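Local coordinates for glycosyl hydrolase family 88 (Pedobacter heparinus, PDB 3WIW), which removes the unsaturated glucuronyl residue from the ends of heparin fragments, for which it is specific, at residues 30-35 with 383-388; 81-86 with 126-131; 117-122 with 175-180; 350-355 with 371-376. All blocks are in the same frame, centred on the assembly; numbering follows the deposited sequence.

Interaction 1: 30-35 with 383-388; sequences DWLKKS and EALKRY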
loop_
_atom_site.group_PDB
_atom_site.type_symbol
_atom_site.label_atom_id
_atom_site.label_comp_id
_atom_site.label_asym_id
_atom_site.label_seq_id
_atom_site.Cartn_x
_atom_site.Cartn_y
_atom_site.Cartn_z
ATOM N N ASP A 30 -5.641 7.098 24.375
ATOM C CA ASP A 30 -4.447 7.928 24.512
ATOM C C ASP A 30 -3.328 7.543 23.543
ATOM O O ASP A 30 -2.640 8.417 23.007
ATOM C CB ASP A 30 -3.925 7.886 25.950
ATOM C CG ASP A 30 -4.694 8.817 26.875
ATOM O OD1 ASP A 30 -5.647 9.473 26.405
ATOM O OD2 ASP A 30 -4.344 8.896 28.069
ATOM N N TRP A 31 -3.149 6.241 23.324
ATOM C CA TRP A 31 -2.135 5.750 22.394
ATOM C C TRP A 31 -2.332 6.376 21.011
ATOM O O TRP A 31 -1.365 6.748 20.353
ATOM C CB TRP A 31 -2.165 4.220 22.310
ATOM C CG TRP A 31 -3.443 3.698 21.729
ATOM C CD1 TRP A 31 -4.613 3.440 22.402
ATOM C CD2 TRP A 31 -3.703 3.415 20.351
ATOM N NE1 TRP A 31 -5.574 3.001 21.522
ATOM C CE2 TRP A 31 -5.044 2.985 20.256
ATOM C CE3 TRP A 31 -2.937 3.500 19.183
ATOM C CZ2 TRP A 31 -5.627 2.617 19.040
ATOM C CZ3 TRP A 31 -3.519 3.141 17.979
ATOM C CH2 TRP A 31 -4.848 2.703 17.915
ATOM N N LEU A 32 -3.585 6.514 20.584
ATOM C CA LEU A 32 -3.897 7.023 19.261
ATOM C C LEU A 32 -3.616 8.525 19.189
ATOM O O LEU A 32 -3.041 9.013 18.214
ATOM C CB LEU A 32 -5.354 6.720 18.938
ATOM C CG LEU A 32 -5.893 7.312 17.639
ATOM C CD1 LEU A 32 -5.278 6.603 16.438
ATOM C CD2 LEU A 32 -7.403 7.196 17.629
ATOM N N LYS A 33 -4.011 9.251 20.233
ATOM C CA LYS A 33 -3.757 10.684 20.287
ATOM C C LYS A 33 -2.267 11.008 20.349
ATOM O O LYS A 33 -1.791 11.918 19.664
ATOM C CB LYS A 33 -4.550 11.327 21.428
ATOM C CG LYS A 33 -6.061 11.222 21.192
ATOM C CD LYS A 33 -6.894 11.555 22.414
ATOM C CE LYS A 33 -8.342 11.171 22.161
ATOM N NZ LYS A 33 -9.196 11.358 23.369
ATOM N N LYS A 34 -1.496 10.277 21.142
ATOM C CA LYS A 34 -0.075 10.619 21.203
ATOM C C LYS A 34 0.654 10.205 19.926
ATOM O O LYS A 34 1.579 10.887 19.479
ATOM C CB LYS A 34 0.613 10.098 22.478
ATOM C CG LYS A 34 0.414 8.626 22.799
ATOM C CD LYS A 34 0.927 8.274 24.207
ATOM C CE LYS A 34 0.138 8.956 25.319
ATOM N NZ LYS A 34 0.618 8.531 26.677
ATOM N N SER A 35 0.210 9.111 19.316
ATOM C CA SER A 35 0.831 8.658 18.078
ATOM C C SER A 35 0.573 9.654 16.954
ATOM O O SER A 35 1.464 9.955 16.161
ATOM C CB SER A 35 0.339 7.260 17.722
ATOM O OG SER A 35 0.705 6.351 18.747
ATOM N N GLU A 383 -3.072 5.923 7.117
ATOM C CA GLU A 383 -4.371 5.585 6.533
ATOM C C GLU A 383 -5.183 4.767 7.530
ATOM O O GLU A 383 -6.374 5.027 7.754
ATOM C CB GLU A 383 -4.172 4.806 5.253
ATOM C CG GLU A 383 -5.459 4.606 4.479
ATOM C CD GLU A 383 -5.182 3.813 3.242
ATOM O OE1 GLU A 383 -4.953 4.436 2.192
ATOM O OE2 GLU A 383 -5.143 2.561 3.310
ATOM N N ALA A 384 -4.520 3.806 8.181
ATOM C CA ALA A 384 -5.186 2.981 9.183
ATOM C C ALA A 384 -5.653 3.804 10.399
ATOM O O ALA A 384 -6.770 3.612 10.905
ATOM C CB ALA A 384 -4.265 1.828 9.611
ATOM N N LEU A 385 -4.814 4.733 10.860
ATOM C CA LEU A 385 -5.215 5.612 11.955
ATOM C C LEU A 385 -6.455 6.431 11.576
ATOM O O LEU A 385 -7.365 6.600 12.383
ATOM C CB LEU A 385 -4.100 6.574 12.358
ATOM C CG LEU A 385 -2.822 5.968 12.936
ATOM C CD1 LEU A 385 -1.965 7.039 13.574
ATOM C CD2 LEU A 385 -3.111 4.884 13.958
ATOM N N LYS A 386 -6.493 6.951 10.359
ATOM C CA LYS A 386 -7.646 7.719 9.911
ATOM C C LYS A 386 -8.902 6.826 9.861
ATOM O O LYS A 386 -9.968 7.232 10.321
ATOM C CB LYS A 386 -7.359 8.342 8.544
ATOM C CG LYS A 386 -8.393 9.352 8.113
ATOM C CD LYS A 386 -8.027 10.054 6.798
ATOM C CE LYS A 386 -7.939 9.064 5.645
ATOM N NZ LYS A 386 -8.284 9.724 4.341
ATOM N N ARG A 387 -8.778 5.608 9.328
ATOM C CA ARG A 387 -9.916 4.688 9.285
ATOM C C ARG A 387 -10.409 4.304 10.684
ATOM O O ARG A 387 -11.618 4.245 10.954
ATOM C CB ARG A 387 -9.576 3.442 8.456
ATOM C CG ARG A 387 -9.418 3.736 6.997
ATOM C CD ARG A 387 -8.919 2.523 6.210
ATOM N NE ARG A 387 -8.822 2.836 4.784
ATOM C CZ ARG A 387 -8.681 1.931 3.819
ATOM N NH1 ARG A 387 -8.661 2.329 2.543
ATOM N NH2 ARG A 387 -8.567 0.635 4.113
ATOM N N TYR A 388 -9.461 4.045 11.574
ATOM C CA TYR A 388 -9.770 3.676 12.939
ATOM C C TYR A 388 -10.491 4.834 13.637
ATOM O O TYR A 388 -11.519 4.645 14.286
ATOM C CB TYR A 388 -8.476 3.318 13.677
ATOM C CG TYR A 388 -8.682 2.936 15.123
ATOM C CD1 TYR A 388 -8.942 1.623 15.476
ATOM C CD2 TYR A 388 -8.619 3.883 16.126
ATOM C CE1 TYR A 388 -9.125 1.250 16.784
ATOM C CE2 TYR A 388 -8.777 3.519 17.466
ATOM C CZ TYR A 388 -9.044 2.206 17.778
ATOM O OH TYR A 388 -9.238 1.840 19.078
HETATM O O HOH W 1 -8.504 2.781 21.536
#
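Trp-31 turns an edge of its six-membered ring toward the face of Tyr-388, an offset edge-to-face pair with planes 62° apart and Trp-31 CZ2 lying 3.6 Å from Tyr-388 CE2; Leu-32 CB covers one face of the indole. Leu-32 divides its methyls between two partners. Its CD2 meets the tyrosine ring at the edge, 3.8 Å from Tyr-388 CD2, while its CD1 lies 3.7 Å from Leu-385 CD2. At the polar end one water accepts from Trp-31 NE1 at 2.9 Å and donates to Tyr-388 OH at 2.7 Å, tying the two rings together. In the alpha6/alpha6-barrel this is an outer helix, 30-49, packed against an inner one, 375-392; the N-to-C directions of the segments are 134° apart and their axes come to 11.6 Å. CG anti to the backbone N (chi1 179°) carries the Tyr-388 ring toward Trp-31 and Leu-32. Further out, Glu-334 hydrogen-bonds Tyr-388 OH, Phe-330 meets the tyrosine ring nearly parallel, and Leu-337 touches both Trp-31 and Tyr-388.

Interaction 2: 81-86 with 126-131; sequences TLWYGY and GNAYRV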
loop_
_atom_site.group_PDB
_atom_site.type_symbol
_atom_site.label_atom_id
_atom_site.label_comp_id
_atom_site.label_asym_id
_atom_site.label_seq_id
_atom_site.Cartn_x
_atom_site.Cartn_y
_atom_site.Cartn_z
ATOM N N THR A 81 1.346 10.730 2.529
ATOM C CA THR A 81 1.400 10.717 3.993
ATOM C C THR A 81 1.158 12.117 4.551
ATOM O O THR A 81 0.468 12.285 5.575
ATOM C CB THR A 81 2.729 10.121 4.482
ATOM O OG1 THR A 81 2.903 8.857 3.831
ATOM C CG2 THR A 81 2.714 9.906 5.992
ATOM N N LEU A 82 1.686 13.130 3.861
ATOM C CA LEU A 82 1.412 14.512 4.234
ATOM C C LEU A 82 -0.085 14.835 4.128
ATOM O O LEU A 82 -0.650 15.469 5.027
ATOM C CB LEU A 82 2.240 15.480 3.373
ATOM C CG LEU A 82 3.754 15.538 3.643
ATOM C CD1 LEU A 82 4.442 16.352 2.557
ATOM C CD2 LEU A 82 4.038 16.115 5.041
ATOM N N TRP A 83 -0.745 14.385 3.054
ATOM C CA TRP A 83 -2.196 14.580 2.952
ATOM C C TRP A 83 -2.914 13.921 4.119
ATOM O O TRP A 83 -3.800 14.517 4.743
ATOM C CB TRP A 83 -2.762 14.056 1.621
ATOM C CG TRP A 83 -2.372 14.913 0.451
ATOM C CD1 TRP A 83 -1.536 14.568 -0.573
ATOM C CD2 TRP A 83 -2.746 16.284 0.227
ATOM N NE1 TRP A 83 -1.404 15.626 -1.446
ATOM C CE2 TRP A 83 -2.120 16.696 -0.967
ATOM C CE3 TRP A 83 -3.548 17.197 0.924
ATOM C CZ2 TRP A 83 -2.273 17.988 -1.489
ATOM C CZ3 TRP A 83 -3.689 18.475 0.419
ATOM C CH2 TRP A 83 -3.072 18.855 -0.794
ATOM N N TYR A 84 -2.540 12.686 4.434
ATOM C CA TYR A 84 -3.150 12.014 5.576
ATOM C C TYR A 84 -2.879 12.723 6.920
ATOM O O TYR A 84 -3.774 12.840 7.758
ATOM C CB TYR A 84 -2.701 10.562 5.640
ATOM C CG TYR A 84 -3.317 9.626 4.612
ATOM C CD1 TYR A 84 -4.495 9.954 3.910
ATOM C CD2 TYR A 84 -2.709 8.407 4.336
ATOM C CE1 TYR A 84 -5.044 9.066 2.989
ATOM C CE2 TYR A 84 -3.243 7.529 3.413
ATOM C CZ TYR A 84 -4.416 7.841 2.758
ATOM O OH TYR A 84 -4.953 6.945 1.854
ATOM N N GLY A 85 -1.659 13.216 7.119
ATOM C CA GLY A 85 -1.323 13.980 8.304
ATOM C C GLY A 85 -2.197 15.219 8.409
ATOM O O GLY A 85 -2.671 15.556 9.489
ATOM N N TYR A 86 -2.448 15.880 7.276
ATOM C CA TYR A 86 -3.351 17.023 7.243
ATOM C C TYR A 86 -4.777 16.621 7.620
ATOM O O TYR A 86 -5.433 17.303 8.408
ATOM C CB TYR A 86 -3.334 17.672 5.855
ATOM C CG TYR A 86 -4.423 18.698 5.657
ATOM C CD1 TYR A 86 -4.533 19.798 6.499
ATOM C CD2 TYR A 86 -5.333 18.578 4.619
ATOM C CE1 TYR A 86 -5.531 20.749 6.324
ATOM C CE2 TYR A 86 -6.316 19.519 4.436
ATOM C CZ TYR A 86 -6.421 20.600 5.286
ATOM O OH TYR A 86 -7.419 21.526 5.077
ATOM N N GLY A 126 -3.855 11.816 -6.329
ATOM C CA GLY A 126 -5.200 11.310 -6.070
ATOM C C GLY A 126 -5.740 11.805 -4.737
ATOM O O GLY A 126 -6.871 12.319 -4.645
ATOM N N ASN A 127 -4.925 11.651 -3.694
ATOM C CA ASN A 127 -5.287 12.189 -2.394
ATOM C C ASN A 127 -5.450 13.706 -2.424
ATOM O O ASN A 127 -6.381 14.244 -1.824
ATOM C CB ASN A 127 -4.266 11.761 -1.335
ATOM C CG ASN A 127 -4.548 10.383 -0.801
ATOM O OD1 ASN A 127 -5.693 10.068 -0.455
ATOM N ND2 ASN A 127 -3.535 9.531 -0.782
ATOM N N ALA A 128 -4.558 14.389 -3.137
ATOM C CA ALA A 128 -4.603 15.835 -3.250
ATOM C C ALA A 128 -5.955 16.269 -3.825
ATOM O O ALA A 128 -6.596 17.188 -3.312
ATOM C CB ALA A 128 -3.502 16.303 -4.170
ATOM N N TYR A 129 -6.392 15.626 -4.902
ATOM C CA TYR A 129 -7.631 16.021 -5.552
ATOM C C TYR A 129 -8.837 15.684 -4.672
ATOM O O TYR A 129 -9.792 16.468 -4.599
ATOM C CB TYR A 129 -7.766 15.370 -6.919
ATOM C CG TYR A 129 -8.918 15.944 -7.704
ATOM C CD1 TYR A 129 -8.925 17.293 -8.091
ATOM C CD2 TYR A 129 -10.013 15.156 -8.041
ATOM C CE1 TYR A 129 -9.981 17.837 -8.806
ATOM C CE2 TYR A 129 -11.083 15.695 -8.757
ATOM C CZ TYR A 129 -11.047 17.038 -9.129
ATOM O OH TYR A 129 -12.073 17.616 -9.844
ATOM N N ARG A 130 -8.780 14.544 -3.980
ATOM C CA ARG A 130 -9.872 14.165 -3.096
ATOM C C ARG A 130 -10.008 15.186 -1.959
ATOM O O ARG A 130 -11.111 15.648 -1.628
ATOM C CB ARG A 130 -9.637 12.762 -2.534
ATOM C CG ARG A 130 -10.722 12.326 -1.554
ATOM C CD ARG A 130 -10.426 10.940 -0.960
ATOM N NE ARG A 130 -9.090 10.895 -0.365
ATOM C CZ ARG A 130 -8.804 11.339 0.857
ATOM N NH1 ARG A 130 -9.768 11.834 1.635
ATOM N NH2 ARG A 130 -7.554 11.298 1.291
ATOM N N VAL A 131 -8.880 15.548 -1.361
ATOM C CA VAL A 131 -8.903 16.441 -0.209
ATOM C C VAL A 131 -9.310 17.879 -0.588
ATOM O O VAL A 131 -10.113 18.509 0.110
ATOM C CB VAL A 131 -7.551 16.411 0.547
ATOM C CG1 VAL A 131 -7.487 17.519 1.604
ATOM C CG2 VAL A 131 -7.318 15.021 1.191
HETATM O O HOH W 2 -6.900 7.729 0.118
#
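Trp-83 keeps CG beside its backbone N, laying one indole face on helix 117-132: Ala-128 CA sits over the six-membered ring, 3.8 Å from its centroid and 27° off the normal, a CH-pi contact. Ala-128 CB lies 3.4 Å from Trp-83 CZ2. Farther along that ring Val-131 CG1 approaches obliquely, 4.0 Å from Trp-83 CE3, and also meets the edge of Tyr-86 in its plane. Tyr-84 and Asn-127 cross at about a right angle, ring and amide planes 64° apart, with Tyr-84 CE1 3.6 Å from Asn-127 OD1. The segments, on neighbouring inner barrel helices, run in the same general direction, 28° apart. Asn-127 OD1 is gripped by two donors: Arg-130 NH2, at 2.8 Å and above the carbonyl plane, and a water at 2.7 Å that also donates to Tyr-84 OH, itself bonded to Glu-383. Glu-87 pairs with the other terminal nitrogen, Arg-130 NH1. No hydrogen bond joins the segments directly, so apolar and CH-pi packing round Trp-83 carries the contact, with water as the polar bridge.

Interaction 3: 117-122 with 175-180; sequences LGFMLY and NLMNLE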
loop_
_atom_site.group_PDB
_atom_site.type_symbol
_atom_site.label_atom_id
_atom_site.label_comp_id
_atom_site.label_asym_id
_atom_site.label_seq_id
_atom_site.Cartn_x
_atom_site.Cartn_y
_atom_site.Cartn_z
ATOM N N LEU A 117 1.862 3.416 -11.340
ATOM C CA LEU A 117 1.245 4.737 -11.410
ATOM C C LEU A 117 0.198 4.953 -10.315
ATOM O O LEU A 117 -0.051 6.086 -9.910
ATOM C CB LEU A 117 0.590 4.949 -12.765
ATOM C CG LEU A 117 1.587 4.903 -13.926
ATOM C CD1 LEU A 117 0.821 5.001 -15.249
ATOM C CD2 LEU A 117 2.645 6.015 -13.809
ATOM N N GLY A 118 -0.434 3.887 -9.828
ATOM C CA GLY A 118 -1.346 4.032 -8.709
ATOM C C GLY A 118 -0.609 4.469 -7.437
ATOM O O GLY A 118 -0.977 5.469 -6.783
ATOM N N PHE A 119 0.423 3.721 -7.036
ATOM C CA PHE A 119 1.214 4.126 -5.884
ATOM C C PHE A 119 1.815 5.525 -6.081
ATOM O O PHE A 119 1.905 6.303 -5.133
ATOM C CB PHE A 119 2.360 3.140 -5.679
ATOM C CG PHE A 119 1.954 1.768 -5.202
ATOM C CD1 PHE A 119 1.170 1.585 -4.064
ATOM C CD2 PHE A 119 2.437 0.640 -5.863
ATOM C CE1 PHE A 119 0.898 0.269 -3.583
ATOM C CE2 PHE A 119 2.160 -0.652 -5.411
ATOM C CZ PHE A 119 1.399 -0.826 -4.270
ATOM N N MET A 120 2.269 5.820 -7.299
ATOM C CA MET A 120 3.030 7.047 -7.544
ATOM C C MET A 120 2.162 8.291 -7.688
ATOM O O MET A 120 2.431 9.294 -7.035
ATOM C CB MET A 120 3.892 6.875 -8.796
ATOM C CG MET A 120 4.935 5.755 -8.622
ATOM S SD MET A 120 5.645 5.165 -10.176
ATOM C CE MET A 120 6.801 6.453 -10.470
ATOM N N LEU A 121 1.150 8.226 -8.560
ATOM C CA LEU A 121 0.238 9.357 -8.790
ATOM C C LEU A 121 -1.020 9.296 -7.949
ATOM O O LEU A 121 -1.478 10.313 -7.456
ATOM C CB LEU A 121 -0.185 9.424 -10.252
ATOM C CG LEU A 121 0.863 9.958 -11.210
ATOM C CD1 LEU A 121 0.424 9.725 -12.654
ATOM C CD2 LEU A 121 1.039 11.450 -10.995
ATOM N N TYR A 122 -1.632 8.124 -7.812
ATOM C CA TYR A 122 -2.890 8.120 -7.077
ATOM C C TYR A 122 -2.689 8.380 -5.567
ATOM O O TYR A 122 -3.509 9.060 -4.938
ATOM C CB TYR A 122 -3.709 6.858 -7.358
ATOM C CG TYR A 122 -5.154 6.999 -6.929
ATOM C CD1 TYR A 122 -5.999 7.909 -7.566
ATOM C CD2 TYR A 122 -5.671 6.226 -5.887
ATOM C CE1 TYR A 122 -7.329 8.043 -7.166
ATOM C CE2 TYR A 122 -6.988 6.356 -5.458
ATOM C CZ TYR A 122 -7.823 7.260 -6.131
ATOM O OH TYR A 122 -9.150 7.414 -5.750
ATOM N N ASN A 175 0.209 -5.386 -7.922
ATOM C CA ASN A 175 -0.547 -4.709 -8.983
ATOM C C ASN A 175 -2.022 -4.538 -8.563
ATOM O O ASN A 175 -2.688 -3.621 -9.060
ATOM C CB ASN A 175 -0.389 -5.503 -10.293
ATOM C CG ASN A 175 -0.605 -4.692 -11.589
ATOM O OD1 ASN A 175 0.110 -4.943 -12.580
ATOM N ND2 ASN A 175 -1.576 -3.770 -11.612
ATOM N N LEU A 176 -2.535 -5.381 -7.658
ATOM C CA LEU A 176 -3.900 -5.153 -7.145
ATOM C C LEU A 176 -4.065 -3.737 -6.589
ATOM O O LEU A 176 -5.138 -3.133 -6.703
ATOM C CB LEU A 176 -4.300 -6.179 -6.079
ATOM C CG LEU A 176 -4.503 -7.603 -6.603
ATOM C CD1 LEU A 176 -4.460 -8.556 -5.410
ATOM C CD2 LEU A 176 -5.823 -7.736 -7.370
ATOM N N MET A 177 -3.028 -3.220 -5.933
ATOM C CA MET A 177 -3.142 -1.916 -5.273
ATOM C C MET A 177 -3.324 -0.816 -6.296
ATOM O O MET A 177 -4.016 0.169 -6.031
ATOM C CB MET A 177 -1.899 -1.654 -4.425
ATOM C CG MET A 177 -1.689 -2.697 -3.328
ATOM S SD MET A 177 -2.970 -2.675 -2.061
ATOM C CE MET A 177 -2.622 -1.066 -1.327
ATOM N N ASN A 178 -2.678 -0.980 -7.453
ATOM C CA ASN A 178 -2.737 -0.003 -8.532
ATOM C C ASN A 178 -4.091 0.043 -9.240
ATOM O O ASN A 178 -4.350 0.949 -10.004
ATOM C CB ASN A 178 -1.575 -0.265 -9.480
ATOM C CG ASN A 178 -0.260 0.132 -8.869
ATOM O OD1 ASN A 178 -0.090 1.278 -8.460
ATOM N ND2 ASN A 178 0.680 -0.811 -8.776
ATOM N N LEU A 179 -4.959 -0.934 -8.987
ATOM C CA LEU A 179 -6.313 -0.920 -9.544
ATOM C C LEU A 179 -7.178 0.210 -8.996
ATOM O O LEU A 179 -8.074 0.683 -9.696
ATOM C CB LEU A 179 -7.012 -2.257 -9.322
ATOM C CG LEU A 179 -6.275 -3.480 -9.859
ATOM C CD1 LEU A 179 -7.145 -4.705 -9.636
ATOM C CD2 LEU A 179 -5.854 -3.310 -11.318
ATOM N N GLU A 180 -6.896 0.660 -7.768
ATOM C CA GLU A 180 -7.747 1.668 -7.130
ATOM C C GLU A 180 -7.810 2.927 -8.019
ATOM O O GLU A 180 -8.877 3.520 -8.236
ATOM C CB GLU A 180 -7.237 2.006 -5.727
ATOM C CG GLU A 180 -8.265 2.865 -4.990
ATOM C CD GLU A 180 -7.866 3.233 -3.589
ATOM O OE1 GLU A 180 -8.513 4.123 -3.000
ATOM O OE2 GLU A 180 -6.956 2.595 -3.045
HETATM O O HOH W 3 -10.320 5.672 -4.253
#
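Asn-178 keeps CG beside its backbone N (chi1 -72°), which swings the amide across to Phe-119; the same choice at Phe-119 brings its ring over to Met-177. Asn-178 OD1 then accepts from Phe-119 N at 2.9 Å, approached almost straight along its C=O axis although the hydrogen bond is bent at its N-H (145°). Gly-118 N lies 3.0 Å from that oxygen, and any side chain on Gly-118 would run into it. Asn-178 ND2 bonds Asp-116, the predicted nucleophile, and so probably positions it. Replacing Asn-178 by alanine would probably leave Phe-119 N without this acceptor and let the Asp-116 carboxylate turn more freely. Phe-119 CZ presses on Met-177 CB at 3.4 Å. Glu-180 OE1 stands in plane at the edge of the Tyr-122 ring and accepts from a water that also bonds Tyr-122 OH. The segments lie on inner barrel helices 117-132 and 175-188 and cross at 41°, with Trp-250 of helix 245-262 and Tyr-380 of helix 375-392 against Phe-119 and Met-177.

Interaction 4: 350-355 with 371-376; sequences GENQFF and DTPLNY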
loop_
_atom_site.group_PDB
_atom_site.type_symbol
_atom_site.label_atom_id
_atom_site.label_comp_id
_atom_site.label_asym_id
_atom_site.label_seq_id
_atom_site.Cartn_x
_atom_site.Cartn_y
_atom_site.Cartn_z
ATOM N N GLY A 350 11.525 13.633 16.275
ATOM C CA GLY A 350 12.840 14.102 15.910
ATOM C C GLY A 350 13.836 13.027 15.534
ATOM O O GLY A 350 14.910 13.340 15.000
ATOM N N GLU A 351 13.486 11.768 15.788
ATOM C CA GLU A 351 14.382 10.643 15.487
ATOM C C GLU A 351 14.037 9.904 14.205
ATOM O O GLU A 351 13.098 10.278 13.512
ATOM C CB GLU A 351 14.397 9.678 16.675
ATOM C CG GLU A 351 14.793 10.423 17.961
ATOM C CD GLU A 351 15.111 9.516 19.128
ATOM O OE1 GLU A 351 14.942 8.280 18.994
ATOM O OE2 GLU A 351 15.533 10.042 20.184
ATOM N N ASN A 352 14.798 8.865 13.873
ATOM C CA ASN A 352 14.429 7.977 12.764
ATOM C C ASN A 352 14.405 8.700 11.404
ATOM O O ASN A 352 13.663 8.311 10.503
ATOM C CB ASN A 352 13.050 7.349 13.068
ATOM C CG ASN A 352 12.776 6.051 12.320
ATOM O OD1 ASN A 352 13.673 5.240 12.104
ATOM N ND2 ASN A 352 11.515 5.844 11.938
ATOM N N GLN A 353 15.218 9.752 11.258
ATOM C CA GLN A 353 15.229 10.554 10.041
ATOM C C GLN A 353 13.832 11.074 9.666
ATOM O O GLN A 353 13.520 11.311 8.490
ATOM C CB GLN A 353 15.911 9.799 8.888
ATOM C CG GLN A 353 17.388 9.450 9.180
ATOM C CD GLN A 353 18.330 10.663 9.049
ATOM O OE1 GLN A 353 17.933 11.800 9.268
ATOM N NE2 GLN A 353 19.571 10.410 8.645
ATOM N N PHE A 354 13.017 11.293 10.699
ATOM C CA PHE A 354 11.659 11.829 10.599
ATOM C C PHE A 354 10.633 10.875 9.984
ATOM O O PHE A 354 9.487 11.277 9.734
ATOM C CB PHE A 354 11.626 13.193 9.892
ATOM C CG PHE A 354 12.607 14.186 10.447
ATOM C CD1 PHE A 354 12.684 14.431 11.819
ATOM C CD2 PHE A 354 13.478 14.872 9.600
ATOM C CE1 PHE A 354 13.605 15.348 12.316
ATOM C CE2 PHE A 354 14.390 15.789 10.093
ATOM C CZ PHE A 354 14.453 16.020 11.451
ATOM N N PHE A 355 11.013 9.618 9.760
ATOM C CA PHE A 355 10.017 8.610 9.448
ATOM C C PHE A 355 9.194 8.289 10.688
ATOM O O PHE A 355 9.675 8.405 11.816
ATOM C CB PHE A 355 10.663 7.333 8.941
ATOM C CG PHE A 355 11.293 7.463 7.589
ATOM C CD1 PHE A 355 10.527 7.340 6.438
ATOM C CD2 PHE A 355 12.656 7.703 7.453
ATOM C CE1 PHE A 355 11.104 7.445 5.162
ATOM C CE2 PHE A 355 13.244 7.803 6.198
ATOM C CZ PHE A 355 12.472 7.678 5.041
ATOM N N ASP A 371 15.002 -4.090 7.859
ATOM C CA ASP A 371 14.823 -3.518 9.204
ATOM C C ASP A 371 15.085 -2.012 9.194
ATOM O O ASP A 371 15.972 -1.511 9.876
ATOM C CB ASP A 371 15.651 -4.254 10.292
ATOM C CG ASP A 371 15.200 -3.888 11.683
ATOM O OD1 ASP A 371 14.154 -3.249 11.832
ATOM O OD2 ASP A 371 15.883 -4.209 12.659
ATOM N N THR A 372 14.296 -1.291 8.403
ATOM C CA THR A 372 14.424 0.143 8.196
ATOM C C THR A 372 13.021 0.725 8.120
ATOM O O THR A 372 12.077 0.031 7.724
ATOM C CB THR A 372 15.135 0.471 6.806
ATOM O OG1 THR A 372 14.979 1.865 6.479
ATOM C CG2 THR A 372 14.502 -0.273 5.656
ATOM N N PRO A 373 12.866 2.004 8.487
ATOM C CA PRO A 373 11.631 2.666 8.071
ATOM C C PRO A 373 11.479 2.659 6.548
ATOM O O PRO A 373 12.468 2.636 5.808
ATOM C CB PRO A 373 11.844 4.106 8.521
ATOM C CG PRO A 373 13.311 4.272 8.505
ATOM C CD PRO A 373 13.828 2.963 9.053
ATOM N N LEU A 374 10.231 2.671 6.091
ATOM C CA LEU A 374 9.916 2.783 4.678
ATOM C C LEU A 374 8.743 3.718 4.523
ATOM O O LEU A 374 7.775 3.674 5.295
ATOM C CB LEU A 374 9.615 1.406 4.097
ATOM C CG LEU A 374 10.855 0.714 3.467
ATOM C CD1 LEU A 374 10.656 -0.786 3.353
ATOM C CD2 LEU A 374 11.082 1.355 2.072
ATOM N N ASN A 375 8.816 4.581 3.513
ATOM C CA ASN A 375 7.780 5.578 3.323
ATOM C C ASN A 375 6.365 4.997 3.184
ATOM O O ASN A 375 5.406 5.560 3.732
ATOM C CB ASN A 375 8.146 6.541 2.188
ATOM C CG ASN A 375 8.415 5.855 0.839
ATOM O OD1 ASN A 375 8.104 4.667 0.622
ATOM N ND2 ASN A 375 8.996 6.619 -0.091
ATOM N N TYR A 376 6.220 3.831 2.562
ATOM C CA TYR A 376 4.881 3.260 2.434
ATOM C C TYR A 376 4.353 2.653 3.723
ATOM O O TYR A 376 3.138 2.609 3.918
ATOM C CB TYR A 376 4.755 2.277 1.278
ATOM C CG TYR A 376 5.828 1.203 1.185
ATOM C CD1 TYR A 376 5.689 -0.024 1.849
ATOM C CD2 TYR A 376 6.960 1.395 0.388
ATOM C CE1 TYR A 376 6.651 -1.014 1.733
ATOM C CE2 TYR A 376 7.937 0.402 0.246
ATOM C CZ TYR A 376 7.768 -0.804 0.927
ATOM O OH TYR A 376 8.690 -1.822 0.804
#
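Phe-355 and Pro-373 make the apolar part, side chains crossing at about a right angle, with Pro-373 in one of its two modelled positions. Phe-355 CB lies 3.5 Å from Pro-373 CB, and Phe-355 CD2 3.6 Å from Pro-373 CG. Phe-355 holds its CG anti to the carbonyl carbon (chi1 -69°), and the far side of the ring reaches the helix start, CE1 being 4.0 Å from Asn-375 N. An alanine in place of Phe-355 would probably open a gap beside Pro-373 and the first turn of that helix. Here a loop between helix 327-340 and strand 360-361 is laid against the entry to the inner barrel helix 375-392. Leu-374 takes the N-cap position, and Asp-371 and Thr-372 form a G1 beta bulge opposite Ser-360. No hydrogen bond joins the two segments. Asn-352, also modelled in two conformers, slides in the one given past Pro-373 in the opposite direction, its OD1 3.7 Å from Pro-373 CG; its ND2 reaches Phe-355 O at 3.2 Å from above the carbonyl plane and also bonds Leu-357 O. Thr-372 OG1 donates to Pro-373 O at 2.7 Å and accepts from Val-59 N, while Asn-375 ND2 bonds Pro-56 O and Thr-74 OG1.

Interaction 3 lies deepest, about 9 Å from the centre of the chain, beside the predicted catalytic groups, and it alone has a direct hydrogen bond between its segments. The centres of interactions 1, 2 and 4 are about 15 to 17 Å out; 1 and 4 are nonetheless buried, while 2 has the exposed Arg-130 at its margin. Interactions 2 and 3 use helix 117-132 and are probably joined by its backbone hydrogen bonds; each pairs neighbouring inner helices. Interactions 1 and 4 share helix 375-392, the first pairing it with an outer helix, the second laying a loop on its start. Glu-383 OE1 to Tyr-84 OH, 2.5 Å, probably links 1 with 2. Water bridges recur in 1, 2 and 3.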